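Local structure of serine--tRNA ligase (Pyrococcus horikoshii, 2DQ0) at residues Asp17-Arg21 / Leu106-Thr110; Lys131-Trp135 / Glu359-Pro363; Arg312-Ser316 / Arg398-Leu403. The protein catalyses the ATP-dependent attachment of serine to tRNA(Ser), and probably also to tRNA(Sec), as a homodimeric class II aminoacyl-tRNA synthetase. All coordinates share one frame; numbering follows the deposited sequence.

Contact 1 of 3, residues Asp17-Arg21 / Leu106-Thr110; sequences DLIKR and LPNIT
Asp17 grips Thr110 with both carboxylate oxygens. Asp17 OD1 accepts the backbone N-H of Thr110 at 2.8 Å in a nearly straight bond (174°), the donor lying on the syn side but out of the carboxylate plane. Asp17 OD2 spends its syn lone pair on Thr110 OG1, 2.7 Å away, so a backbone and a side-chain donor of one residue together fix the turn of the carboxylate. With an alanine here both acceptors are gone, and the Thr110 N-H and hydroxyl would probably be left without their mate on the helix.

The second polar contact belongs to Arg21. Its chain is fully drawn out from CG to NE (chi2 179°, chi3 175°), carrying the guanidinium to the carbonyl of Asn108, where Arg21 NH1 reaches Asn108 O at 2.8 Å and NE adds a weak bond. Arg21 NH2 also bonds to Gly349 O, outside the two segments.

Carbon atoms cover both faces of the guanidinium. Pro107 CB lies over one, offset toward its rim, and Thr110 CG2 over the opposite one, 3.7 Å from Arg21 NE. Leu18 CD1 makes an apolar contact with Pro107 CG at 4.1 Å, the side chains crossing at about a right angle.

Helix 11-21 is thus fastened to the segment that follows helix 72-103, closing the base of the antiparallel coiled-coil arm characteristic of the tRNA-binding N-terminal domain of seryl-tRNA synthetases.

Contact 2 of 3, residues Lys131-Trp135 / Glu359-Pro363; sequences KARVW and EAWMP
Trp361 holds CG anti to its backbone nitrogen (chi1 175°), a setting that sends the indole from strand 359-362 across to Ala132, Arg133 and Val134. On the other strand Val134 has CG1 anti to the backbone N, which turns CG2 to the benzo part of the same indole.

Ala132 CB sits over one face of the Trp361 ring as a CH-pi contact, 3.9 Å from the centroid of the five-membered ring and closest to CD1. Arg133 O arrives at the edge, in the ring plane, and accepts the N-H of Trp361 NE1 at 3.2 Å (161°); seen from the carbonyl, however, the indole nitrogen lies well above its plane and off the lone pairs. Val134 CG2 approaches Trp361 CZ2 obliquely at 4.1 Å. Pro363 CB rests 3.6 Å from Arg133 O, so this carbonyl oxygen meets both the indole N-H and the proline ring. The buried indole nitrogen thereby has an acceptor, and the bond would tend to hold the ring from turning.

The strand axes approach to 7.7 Å at an angle of 47°, with the Trp361 side chain bridging to the backbone and side chains of strand 132-135. Strand 132-135 pairs in parallel with strand 152-155, whereas strand 354-362 belongs to the large catalytic sheet, next to strand 367-376. Phe142 of helix 139-146 and Phe368 of strand 367-376 each form an edge-to-face contact with Trp361, and Arg133 NH1 reaches Asn420 O at the end of helix 410-420.

Contact 3 of 3, residues Arg312-Ser316 / Arg398-Leu403; sequences RPEES and RYVHTL
Pro313, His401 and Ser316 form the centre of this contact, against the antiparallel sheet of the class II synthetase catalytic core, where a loop packs on strand 398-406. Strand 301-311, which pairs with strand 398-406, ends just before the loop of Pro313, and helix 316-333 follows; the loop folds back over the strand beside it.

His401 is held on a face and at an edge. Pro313 CA lies over the centre of the imidazole, 3.5 Å from its centroid in a CH-pi contact, while Pro313 CB extends toward NE2 and CE1. At the rim, Ser316 OG and His401 ND1 share a 2.7 Å hydrogen bond in which either could be the donor. The Ser316 hydroxyl is placed between its backbone N and carbonyl carbon (chi1 69°), facing the ring; Asn376 ND2 also reaches it, weakly. The CH-pi contact on the face and the bond at the edge would together limit rotation of the imidazole. Pro313 CG also packs against Tyr399 O at 3.5 Å.

At the more exposed end, Glu314 and Arg398 come from opposite directions to form a salt bridge. A bend at chi2 (80°) turns the glutamate back toward the strand, where Glu314 OE1 receives Arg398 NH2 at 2.9 Å in the guanidinium plane, and a weak bond from Arg398 NH1. Arg312 NH1 lies 4.5 Å from Arg398 NH1, a like-charge approach that Glu314 and the salt bridge of Arg312 to Asp391 probably offset.

Toward the buried end, the branches of Leu403 divide between two parts of Ser316: Leu403 CD1 lies 3.8 Å from Ser316 CB, and CD2 meets its carbonyl O.

From the N terminus, contact 1 closes first: helix 11-21 meets residues 106-110 after the chain has run out and back through helices 28-65 and 72-103, so it shuts the tRNA-binding arm at its base. Contacts 2 and 3 come later and cross, since 312-316 lies inside the long loop opened at 131-135 and closed at 359-363, while 398-403 lies beyond it. Both reach the large catalytic sheet, contact 2 joining it to the small sheet of strands 132-135 and 152-155, contact 3 securing the turn between strand 301-311 and helix 316-333. Their centres stand about 36 Å apart; contact 1 is nearer contact 3, about 19 Å between centres.

Contact 1 of 3, residues Asp17-Arg21 / Leu106-Thr110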
ATOM      1  N   ASP A  17     -28.014  22.947 -11.979  1.00 61.62           N
ATOM      2  CA  ASP A  17     -26.682  22.379 -12.115  1.00 59.00           C
ATOM      3  C   ASP A  17     -26.816  20.862 -11.993  1.00 60.83           C
ATOM      4  O   ASP A  17     -26.194  20.103 -12.745  1.00 47.83           O
ATOM      5  CB  ASP A  17     -25.741  22.934 -11.046  1.00 56.10           C
ATOM      6  CG  ASP A  17     -24.294  23.045 -11.540  1.00 60.68           C
ATOM      7  OD1 ASP A  17     -23.409  22.394 -10.956  1.00 62.42           O
ATOM      8  OD2 ASP A  17     -24.042  23.790 -12.512  1.00 60.66           O
ATOM      9  N   LEU A  18     -27.651  20.438 -11.047  1.00 58.35           N
ATOM     10  CA  LEU A  18     -27.921  19.027 -10.821  1.00 55.58           C
ATOM     11  C   LEU A  18     -28.397  18.409 -12.127  1.00 62.41           C
ATOM     12  O   LEU A  18     -28.079  17.259 -12.433  1.00 64.89           O
ATOM     13  CB  LEU A  18     -29.006  18.881  -9.769  1.00 52.56           C
ATOM     14  CG  LEU A  18     -28.616  18.347  -8.393  1.00 64.27           C
ATOM     15  CD1 LEU A  18     -27.247  18.848  -7.973  1.00 59.35           C
ATOM     16  CD2 LEU A  18     -29.689  18.748  -7.400  1.00 49.01           C
ATOM     17  N   ILE A  19     -29.161  19.177 -12.902  1.00 61.88           N
ATOM     18  CA  ILE A  19     -29.658  18.679 -14.173  1.00 63.57           C
ATOM     19  C   ILE A  19     -28.547  18.689 -15.220  1.00 66.65           C
ATOM     20  O   ILE A  19     -28.470  17.788 -16.055  1.00 69.83           O
ATOM     21  CB  ILE A  19     -30.887  19.486 -14.650  1.00 65.00           C
ATOM     22  CG1 ILE A  19     -32.070  19.183 -13.725  1.00 66.32           C
ATOM     23  CG2 ILE A  19     -31.272  19.091 -16.074  1.00 56.24           C
ATOM     24  CD1 ILE A  19     -33.251  20.087 -13.928  1.00 71.42           C
ATOM     25  N   LYS A  20     -27.675  19.690 -15.179  1.00 64.46           N
ATOM     26  CA  LYS A  20     -26.573  19.723 -16.131  1.00 59.58           C
ATOM     27  C   LYS A  20     -25.649  18.543 -15.815  1.00 61.35           C
ATOM     28  O   LYS A  20     -24.884  18.090 -16.669  1.00 53.86           O
ATOM     29  CB  LYS A  20     -25.765  21.010 -15.993  1.00 54.16           C
ATOM     30  CG  LYS A  20     -26.415  22.274 -16.482  1.00 60.10           C
ATOM     31  CD  LYS A  20     -25.464  23.458 -16.248  1.00 61.30           C
ATOM     32  CE  LYS A  20     -26.152  24.798 -16.469  1.00 43.61           C
ATOM     33  NZ  LYS A  20     -25.389  25.928 -15.871  1.00 58.90           N
ATOM     34  N   ARG A  21     -25.725  18.057 -14.576  1.00 58.15           N
ATOM     35  CA  ARG A  21     -24.874  16.963 -14.129  1.00 54.06           C
ATOM     36  C   ARG A  21     -25.468  15.600 -14.351  1.00 55.38           C
ATOM     37  O   ARG A  21     -24.760  14.618 -14.303  1.00 52.34           O
ATOM     38  CB  ARG A  21     -24.547  17.100 -12.642  1.00 54.02           C
ATOM     39  CG  ARG A  21     -23.352  17.971 -12.309  1.00 57.31           C
ATOM     40  CD  ARG A  21     -23.180  18.035 -10.790  1.00 58.91           C
ATOM     41  NE  ARG A  21     -21.974  18.753 -10.385  1.00 52.43           N
ATOM     42  CZ  ARG A  21     -20.739  18.294 -10.529  1.00 46.99           C
ATOM     43  NH1 ARG A  21     -19.723  19.032 -10.122  1.00 48.02           N
ATOM     44  NH2 ARG A  21     -20.514  17.101 -11.070  1.00 51.08           N
ATOM     45  N   LEU A 106     -24.373  16.010  -2.080  1.00 50.23           N
ATOM     46  CA  LEU A 106     -24.642  16.839  -3.248  1.00 49.46           C
ATOM     47  C   LEU A 106     -23.310  17.239  -3.884  1.00 46.48           C
ATOM     48  O   LEU A 106     -22.366  17.599  -3.199  1.00 51.83           O
ATOM     49  CB  LEU A 106     -25.475  18.067  -2.855  1.00 49.52           C
ATOM     50  CG  LEU A 106     -26.957  17.782  -2.546  1.00 56.60           C
ATOM     51  CD1 LEU A 106     -27.625  19.034  -1.990  1.00 58.23           C
ATOM     52  CD2 LEU A 106     -27.673  17.313  -3.816  1.00 51.48           C
ATOM     53  N   PRO A 107     -23.213  17.154  -5.210  1.00 44.57           N
ATOM     54  CA  PRO A 107     -21.961  17.514  -5.869  1.00 47.52           C
ATOM     55  C   PRO A 107     -21.687  18.994  -5.906  1.00 50.53           C
ATOM     56  O   PRO A 107     -22.604  19.804  -5.838  1.00 48.88           O
ATOM     57  CB  PRO A 107     -22.129  16.935  -7.276  1.00 44.68           C
ATOM     58  CG  PRO A 107     -23.561  17.143  -7.533  1.00 50.82           C
ATOM     59  CD  PRO A 107     -24.211  16.712  -6.197  1.00 46.79           C
ATOM     60  N   ASN A 108     -20.409  19.334  -6.046  1.00 56.45           N
ATOM     61  CA  ASN A 108     -19.993  20.719  -6.112  1.00 56.37           C
ATOM     62  C   ASN A 108     -20.678  21.380  -7.299  1.00 58.04           C
ATOM     63  O   ASN A 108     -20.948  20.734  -8.309  1.00 56.78           O
ATOM     64  CB  ASN A 108     -18.477  20.825  -6.275  1.00 51.76           C
ATOM     65  CG  ASN A 108     -17.936  22.158  -5.773  1.00 56.84           C
ATOM     66  OD1 ASN A 108     -16.725  22.385  -5.735  1.00 61.03           O
ATOM     67  ND2 ASN A 108     -18.844  23.049  -5.376  1.00 53.95           N
ATOM     68  N   ILE A 109     -20.979  22.666  -7.152  1.00 57.03           N
ATOM     69  CA  ILE A 109     -21.606  23.422  -8.208  1.00 48.46           C
ATOM     70  C   ILE A 109     -20.527  23.633  -9.255  1.00 52.40           C
ATOM     71  O   ILE A 109     -19.398  24.006  -8.922  1.00 46.92           O
ATOM     72  CB  ILE A 109     -22.097  24.785  -7.700  1.00 52.50           C
ATOM     73  CG1 ILE A 109     -23.076  24.584  -6.545  1.00 50.64           C
ATOM     74  CG2 ILE A 109     -22.782  25.553  -8.833  1.00 54.84           C
ATOM     75  CD1 ILE A 109     -24.292  23.786  -6.921  1.00 35.85           C
ATOM     76  N   THR A 110     -20.873  23.382 -10.515  1.00 52.01           N
ATOM     77  CA  THR A 110     -19.929  23.534 -11.613  1.00 50.70           C
ATOM     78  C   THR A 110     -19.692  24.998 -11.936  1.00 56.15           C
ATOM     79  O   THR A 110     -20.560  25.851 -11.721  1.00 57.33           O
ATOM     80  CB  THR A 110     -20.433  22.861 -12.917  1.00 47.63           C
ATOM     81  OG1 THR A 110     -21.517  23.625 -13.461  1.00 47.11           O
ATOM     82  CG2 THR A 110     -20.902  21.430 -12.646  1.00 49.80           C
TER

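Contact 2 of 3, residues Lys131-Trp135 / Glu359-Pro363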
ATOM      1  N   LYS A 131       3.683  15.925 -32.206  1.00 56.70           N
ATOM      2  CA  LYS A 131       3.534  15.290 -33.521  1.00 56.81           C
ATOM      3  C   LYS A 131       3.257  13.802 -33.365  1.00 54.10           C
ATOM      4  O   LYS A 131       4.168  12.989 -33.175  1.00 50.95           O
ATOM      5  CB  LYS A 131       4.796  15.485 -34.357  1.00 49.92           C
ATOM      6  CG  LYS A 131       4.775  14.774 -35.699  1.00 65.40           C
ATOM      7  CD  LYS A 131       5.996  15.174 -36.515  1.00 72.97           C
ATOM      8  CE  LYS A 131       5.998  14.573 -37.911  1.00 81.11           C
ATOM      9  NZ  LYS A 131       7.253  14.922 -38.655  1.00 85.27           N
ATOM     10  N   ALA A 132       1.979  13.467 -33.460  1.00 49.53           N
ATOM     11  CA  ALA A 132       1.511  12.103 -33.316  1.00 48.96           C
ATOM     12  C   ALA A 132       1.936  11.177 -34.429  1.00 52.04           C
ATOM     13  O   ALA A 132       1.966  11.544 -35.601  1.00 55.00           O
ATOM     14  CB  ALA A 132      -0.010  12.090 -33.204  1.00 48.98           C
ATOM     15  N   ARG A 133       2.265   9.956 -34.040  1.00 55.73           N
ATOM     16  CA  ARG A 133       2.639   8.942 -34.998  1.00 50.57           C
ATOM     17  C   ARG A 133       1.392   8.071 -35.112  1.00 50.10           C
ATOM     18  O   ARG A 133       1.050   7.340 -34.196  1.00 57.59           O
ATOM     19  CB  ARG A 133       3.839   8.169 -34.480  1.00 42.26           C
ATOM     20  CG  ARG A 133       5.039   9.095 -34.213  1.00 49.78           C
ATOM     21  CD  ARG A 133       6.193   8.396 -33.475  1.00 43.29           C
ATOM     22  NE  ARG A 133       6.723   7.249 -34.201  1.00 38.34           N
ATOM     23  CZ  ARG A 133       7.283   6.197 -33.609  1.00 52.38           C
ATOM     24  NH1 ARG A 133       7.382   6.153 -32.283  1.00 45.52           N
ATOM     25  NH2 ARG A 133       7.733   5.177 -34.335  1.00 39.01           N
ATOM     26  N   VAL A 134       0.705   8.195 -36.242  1.00 50.23           N
ATOM     27  CA  VAL A 134      -0.526   7.470 -36.523  1.00 44.39           C
ATOM     28  C   VAL A 134      -0.396   6.342 -37.546  1.00 47.48           C
ATOM     29  O   VAL A 134       0.225   6.493 -38.598  1.00 51.06           O
ATOM     30  CB  VAL A 134      -1.622   8.441 -37.059  1.00 46.24           C
ATOM     31  CG1 VAL A 134      -2.966   7.711 -37.194  1.00 38.55           C
ATOM     32  CG2 VAL A 134      -1.736   9.673 -36.144  1.00 41.51           C
ATOM     33  N   TRP A 135      -1.007   5.209 -37.228  1.00 50.04           N
ATOM     34  CA  TRP A 135      -1.036   4.063 -38.132  1.00 49.79           C
ATOM     35  C   TRP A 135      -2.011   4.397 -39.260  1.00 52.98           C
ATOM     36  O   TRP A 135      -3.060   5.004 -39.008  1.00 46.84           O
ATOM     37  CB  TRP A 135      -1.568   2.847 -37.411  1.00 44.20           C
ATOM     38  CG  TRP A 135      -1.726   1.646 -38.281  1.00 50.78           C
ATOM     39  CD1 TRP A 135      -0.793   1.118 -39.146  1.00 43.52           C
ATOM     40  CD2 TRP A 135      -2.813   0.720 -38.248  1.00 40.94           C
ATOM     41  NE1 TRP A 135      -1.236  -0.091 -39.636  1.00 42.19           N
ATOM     42  CE2 TRP A 135      -2.472  -0.361 -39.103  1.00 48.76           C
ATOM     43  CE3 TRP A 135      -4.043   0.689 -37.573  1.00 48.95           C
ATOM     44  CZ2 TRP A 135      -3.327  -1.474 -39.299  1.00 52.52           C
ATOM     45  CZ3 TRP A 135      -4.901  -0.424 -37.764  1.00 51.41           C
ATOM     46  CH2 TRP A 135      -4.529  -1.487 -38.622  1.00 47.34           C
ATOM     47  N   GLU A 359      -5.059  13.907 -22.178  1.00 44.19           N
ATOM     48  CA  GLU A 359      -5.233  12.612 -22.833  1.00 40.52           C
ATOM     49  C   GLU A 359      -4.127  12.485 -23.838  1.00 41.29           C
ATOM     50  O   GLU A 359      -4.066  13.257 -24.789  1.00 46.75           O
ATOM     51  CB  GLU A 359      -6.584  12.518 -23.538  1.00 39.96           C
ATOM     52  CG  GLU A 359      -7.785  12.502 -22.585  1.00 40.33           C
ATOM     53  CD  GLU A 359      -9.114  12.718 -23.307  1.00 49.84           C
ATOM     54  OE1 GLU A 359     -10.186  12.604 -22.676  1.00 48.41           O
ATOM     55  OE2 GLU A 359      -9.089  13.012 -24.518  1.00 54.44           O
ATOM     56  N   ALA A 360      -3.232  11.530 -23.606  1.00 42.57           N
ATOM     57  CA  ALA A 360      -2.095  11.297 -24.503  1.00 40.23           C
ATOM     58  C   ALA A 360      -2.504  10.477 -25.673  1.00 40.92           C
ATOM     59  O   ALA A 360      -3.370   9.619 -25.569  1.00 45.50           O
ATOM     60  CB  ALA A 360      -0.969  10.577 -23.795  1.00 24.25           C
ATOM     61  N   TRP A 361      -1.863  10.757 -26.794  1.00 45.26           N
ATOM     62  CA  TRP A 361      -2.101  10.019 -28.007  1.00 40.51           C
ATOM     63  C   TRP A 361      -1.406   8.670 -27.782  1.00 42.92           C
ATOM     64  O   TRP A 361      -0.253   8.619 -27.360  1.00 45.44           O
ATOM     65  CB  TRP A 361      -1.475  10.747 -29.208  1.00 35.95           C
ATOM     66  CG  TRP A 361      -1.611   9.919 -30.437  1.00 36.03           C
ATOM     67  CD1 TRP A 361      -0.607   9.318 -31.144  1.00 37.20           C
ATOM     68  CD2 TRP A 361      -2.839   9.477 -31.024  1.00 33.43           C
ATOM     69  NE1 TRP A 361      -1.133   8.520 -32.136  1.00 39.40           N
ATOM     70  CE2 TRP A 361      -2.503   8.598 -32.085  1.00 44.84           C
ATOM     71  CE3 TRP A 361      -4.189   9.735 -30.755  1.00 30.15           C
ATOM     72  CZ2 TRP A 361      -3.479   7.972 -32.884  1.00 41.43           C
ATOM     73  CZ3 TRP A 361      -5.158   9.118 -31.543  1.00 35.60           C
ATOM     74  CH2 TRP A 361      -4.796   8.245 -32.598  1.00 43.24           C
ATOM     75  N   MET A 362      -2.103   7.576 -28.046  1.00 42.39           N
ATOM     76  CA  MET A 362      -1.515   6.263 -27.851  1.00 37.98           C
ATOM     77  C   MET A 362      -1.421   5.577 -29.206  1.00 43.20           C
ATOM     78  O   MET A 362      -2.351   4.909 -29.666  1.00 44.97           O
ATOM     79  CB  MET A 362      -2.376   5.446 -26.873  1.00 46.19           C
ATOM     80  CG  MET A 362      -2.539   6.093 -25.486  1.00 42.31           C
ATOM     81  SD  MET A 362      -0.981   6.159 -24.495  1.00 43.39           S
ATOM     82  CE  MET A 362      -1.644   6.557 -22.871  1.00 37.04           C
ATOM     83  N   PRO A 363      -0.276   5.739 -29.875  1.00 44.64           N
ATOM     84  CA  PRO A 363      -0.070   5.134 -31.192  1.00 44.08           C
ATOM     85  C   PRO A 363      -0.659   3.730 -31.386  1.00 48.59           C
ATOM     86  O   PRO A 363      -1.338   3.478 -32.374  1.00 56.63           O
ATOM     87  CB  PRO A 363       1.445   5.175 -31.346  1.00 42.70           C
ATOM     88  CG  PRO A 363       1.806   6.458 -30.617  1.00 46.61           C
ATOM     89  CD  PRO A 363       0.953   6.389 -29.380  1.00 40.05           C
TER

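Contact 3 of 3, residues Arg312-Ser316 / Arg398-Leu403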
ATOM      1  N   ARG A 312      -6.288  30.795  -1.576  1.00 67.75           N
ATOM      2  CA  ARG A 312      -7.347  31.710  -1.190  1.00 65.34           C
ATOM      3  C   ARG A 312      -8.385  31.517  -2.283  1.00 59.76           C
ATOM      4  O   ARG A 312      -8.041  31.320  -3.445  1.00 57.41           O
ATOM      5  CB  ARG A 312      -6.853  33.155  -1.243  1.00 70.37           C
ATOM      6  CG  ARG A 312      -5.595  33.404  -0.458  1.00 77.25           C
ATOM      7  CD  ARG A 312      -4.968  34.756  -0.780  1.00 78.63           C
ATOM      8  NE  ARG A 312      -4.212  35.214   0.377  1.00 76.60           N
ATOM      9  CZ  ARG A 312      -4.776  35.666   1.495  1.00 74.01           C
ATOM     10  NH1 ARG A 312      -6.102  35.740   1.595  1.00 61.23           N
ATOM     11  NH2 ARG A 312      -4.014  35.988   2.534  1.00 69.40           N
ATOM     12  N   PRO A 313      -9.667  31.558  -1.929  1.00 54.50           N
ATOM     13  CA  PRO A 313     -10.704  31.389  -2.945  1.00 59.69           C
ATOM     14  C   PRO A 313     -10.456  32.260  -4.188  1.00 65.19           C
ATOM     15  O   PRO A 313     -10.722  31.842  -5.327  1.00 71.06           O
ATOM     16  CB  PRO A 313     -11.969  31.781  -2.191  1.00 50.52           C
ATOM     17  CG  PRO A 313     -11.693  31.216  -0.819  1.00 52.27           C
ATOM     18  CD  PRO A 313     -10.246  31.617  -0.576  1.00 51.33           C
ATOM     19  N   GLU A 314      -9.924  33.459  -3.958  1.00 64.15           N
ATOM     20  CA  GLU A 314      -9.643  34.425  -5.019  1.00 64.18           C
ATOM     21  C   GLU A 314      -8.422  34.065  -5.877  1.00 66.74           C
ATOM     22  O   GLU A 314      -8.149  34.717  -6.889  1.00 68.29           O
ATOM     23  CB  GLU A 314      -9.455  35.824  -4.402  1.00 66.32           C
ATOM     24  CG  GLU A 314     -10.479  36.193  -3.306  1.00 70.91           C
ATOM     25  CD  GLU A 314     -10.157  35.571  -1.931  1.00 77.04           C
ATOM     26  OE1 GLU A 314     -11.070  35.481  -1.067  1.00 68.82           O
ATOM     27  OE2 GLU A 314      -8.984  35.187  -1.712  1.00 70.72           O
ATOM     28  N   GLU A 315      -7.695  33.024  -5.485  1.00 65.84           N
ATOM     29  CA  GLU A 315      -6.501  32.586  -6.221  1.00 62.27           C
ATOM     30  C   GLU A 315      -6.616  31.175  -6.870  1.00 59.33           C
ATOM     31  O   GLU A 315      -5.776  30.778  -7.695  1.00 47.49           O
ATOM     32  CB  GLU A 315      -5.304  32.574  -5.263  1.00 68.83           C
ATOM     33  CG  GLU A 315      -4.886  33.921  -4.723  1.00 79.54           C
ATOM     34  CD  GLU A 315      -4.402  34.846  -5.820  1.00 88.98           C
ATOM     35  OE1 GLU A 315      -3.723  34.359  -6.748  1.00 87.70           O
ATOM     36  OE2 GLU A 315      -4.691  36.059  -5.751  1.00 90.29           O
ATOM     37  N   SER A 316      -7.663  30.436  -6.505  1.00 51.72           N
ATOM     38  CA  SER A 316      -7.829  29.065  -6.962  1.00 52.50           C
ATOM     39  C   SER A 316      -7.903  28.836  -8.460  1.00 54.99           C
ATOM     40  O   SER A 316      -7.221  27.946  -8.990  1.00 56.09           O
ATOM     41  CB  SER A 316      -9.024  28.417  -6.253  1.00 38.30           C
ATOM     42  OG  SER A 316     -10.243  28.990  -6.663  1.00 62.40           O
ATOM     43  N   ARG A 398     -12.505  31.853   7.053  1.00 74.93           N
ATOM     44  CA  ARG A 398     -13.195  31.441   5.839  1.00 74.90           C
ATOM     45  C   ARG A 398     -12.569  30.161   5.271  1.00 68.45           C
ATOM     46  O   ARG A 398     -11.376  29.894   5.470  1.00 58.57           O
ATOM     47  CB  ARG A 398     -13.120  32.546   4.785  1.00 77.62           C
ATOM     48  CG  ARG A 398     -13.731  33.866   5.197  1.00 76.18           C
ATOM     49  CD  ARG A 398     -13.639  34.856   4.041  1.00 81.11           C
ATOM     50  NE  ARG A 398     -12.258  35.195   3.702  1.00 75.64           N
ATOM     51  CZ  ARG A 398     -11.780  35.269   2.457  1.00 85.55           C
ATOM     52  NH1 ARG A 398     -10.506  35.592   2.259  1.00 86.83           N
ATOM     53  NH2 ARG A 398     -12.560  35.008   1.404  1.00 68.68           N
ATOM     54  N   TYR A 399     -13.383  29.377   4.566  1.00 59.77           N
ATOM     55  CA  TYR A 399     -12.919  28.135   3.960  1.00 56.20           C
ATOM     56  C   TYR A 399     -11.908  28.401   2.857  1.00 50.99           C
ATOM     57  O   TYR A 399     -11.984  29.382   2.126  1.00 51.70           O
ATOM     58  CB  TYR A 399     -14.106  27.328   3.421  1.00 56.36           C
ATOM     59  CG  TYR A 399     -14.946  26.741   4.531  1.00 59.33           C
ATOM     60  CD1 TYR A 399     -14.457  25.695   5.315  1.00 55.94           C
ATOM     61  CD2 TYR A 399     -16.211  27.251   4.826  1.00 55.74           C
ATOM     62  CE1 TYR A 399     -15.210  25.170   6.360  1.00 58.42           C
ATOM     63  CE2 TYR A 399     -16.971  26.731   5.872  1.00 54.71           C
ATOM     64  CZ  TYR A 399     -16.465  25.688   6.627  1.00 55.26           C
ATOM     65  OH  TYR A 399     -17.235  25.108   7.604  1.00 62.75           O
ATOM     66  N   VAL A 400     -10.928  27.525   2.768  1.00 51.34           N
ATOM     67  CA  VAL A 400      -9.884  27.648   1.767  1.00 48.45           C
ATOM     68  C   VAL A 400     -10.373  26.947   0.504  1.00 51.17           C
ATOM     69  O   VAL A 400     -11.464  26.351   0.467  1.00 44.42           O
ATOM     70  CB  VAL A 400      -8.609  26.933   2.265  1.00 59.44           C
ATOM     71  CG1 VAL A 400      -8.287  27.357   3.726  1.00 41.85           C
ATOM     72  CG2 VAL A 400      -8.829  25.414   2.224  1.00 61.63           C
ATOM     73  N   HIS A 401      -9.594  27.044  -0.553  1.00 50.55           N
ATOM     74  CA  HIS A 401      -9.963  26.328  -1.764  1.00 54.70           C
ATOM     75  C   HIS A 401      -8.897  25.263  -1.933  1.00 51.79           C
ATOM     76  O   HIS A 401      -7.735  25.488  -1.604  1.00 53.66           O
ATOM     77  CB  HIS A 401     -10.006  27.247  -2.986  1.00 49.33           C
ATOM     78  CG  HIS A 401     -11.337  27.896  -3.198  1.00 56.29           C
ATOM     79  ND1 HIS A 401     -11.679  28.527  -4.377  1.00 49.04           N
ATOM     80  CD2 HIS A 401     -12.424  27.987  -2.389  1.00 55.11           C
ATOM     81  CE1 HIS A 401     -12.922  28.971  -4.285  1.00 55.76           C
ATOM     82  NE2 HIS A 401     -13.397  28.656  -3.091  1.00 51.77           N
ATOM     83  N   THR A 402      -9.290  24.088  -2.394  1.00 51.79           N
ATOM     84  CA  THR A 402      -8.313  23.032  -2.596  1.00 49.30           C
ATOM     85  C   THR A 402      -8.281  22.644  -4.051  1.00 44.98           C
ATOM     86  O   THR A 402      -9.293  22.698  -4.748  1.00 40.97           O
ATOM     87  CB  THR A 402      -8.628  21.764  -1.754  1.00 48.30           C
ATOM     88  OG1 THR A 402      -9.884  21.204  -2.159  1.00 58.64           O
ATOM     89  CG2 THR A 402      -8.683  22.108  -0.291  1.00 44.51           C
ATOM     90  N   LEU A 403      -7.097  22.274  -4.512  1.00 43.67           N
ATOM     91  CA  LEU A 403      -6.932  21.820  -5.877  1.00 51.55           C
ATOM     92  C   LEU A 403      -5.985  20.624  -5.904  1.00 51.66           C
ATOM     93  O   LEU A 403      -5.188  20.425  -4.980  1.00 52.70           O
ATOM     94  CB  LEU A 403      -6.378  22.937  -6.763  1.00 54.15           C
ATOM     95  CG  LEU A 403      -7.328  24.100  -7.041  1.00 53.45           C
ATOM     96  CD1 LEU A 403      -7.229  25.134  -5.922  1.00 44.70           C
ATOM     97  CD2 LEU A 403      -6.952  24.723  -8.359  1.00 46.12           C
TER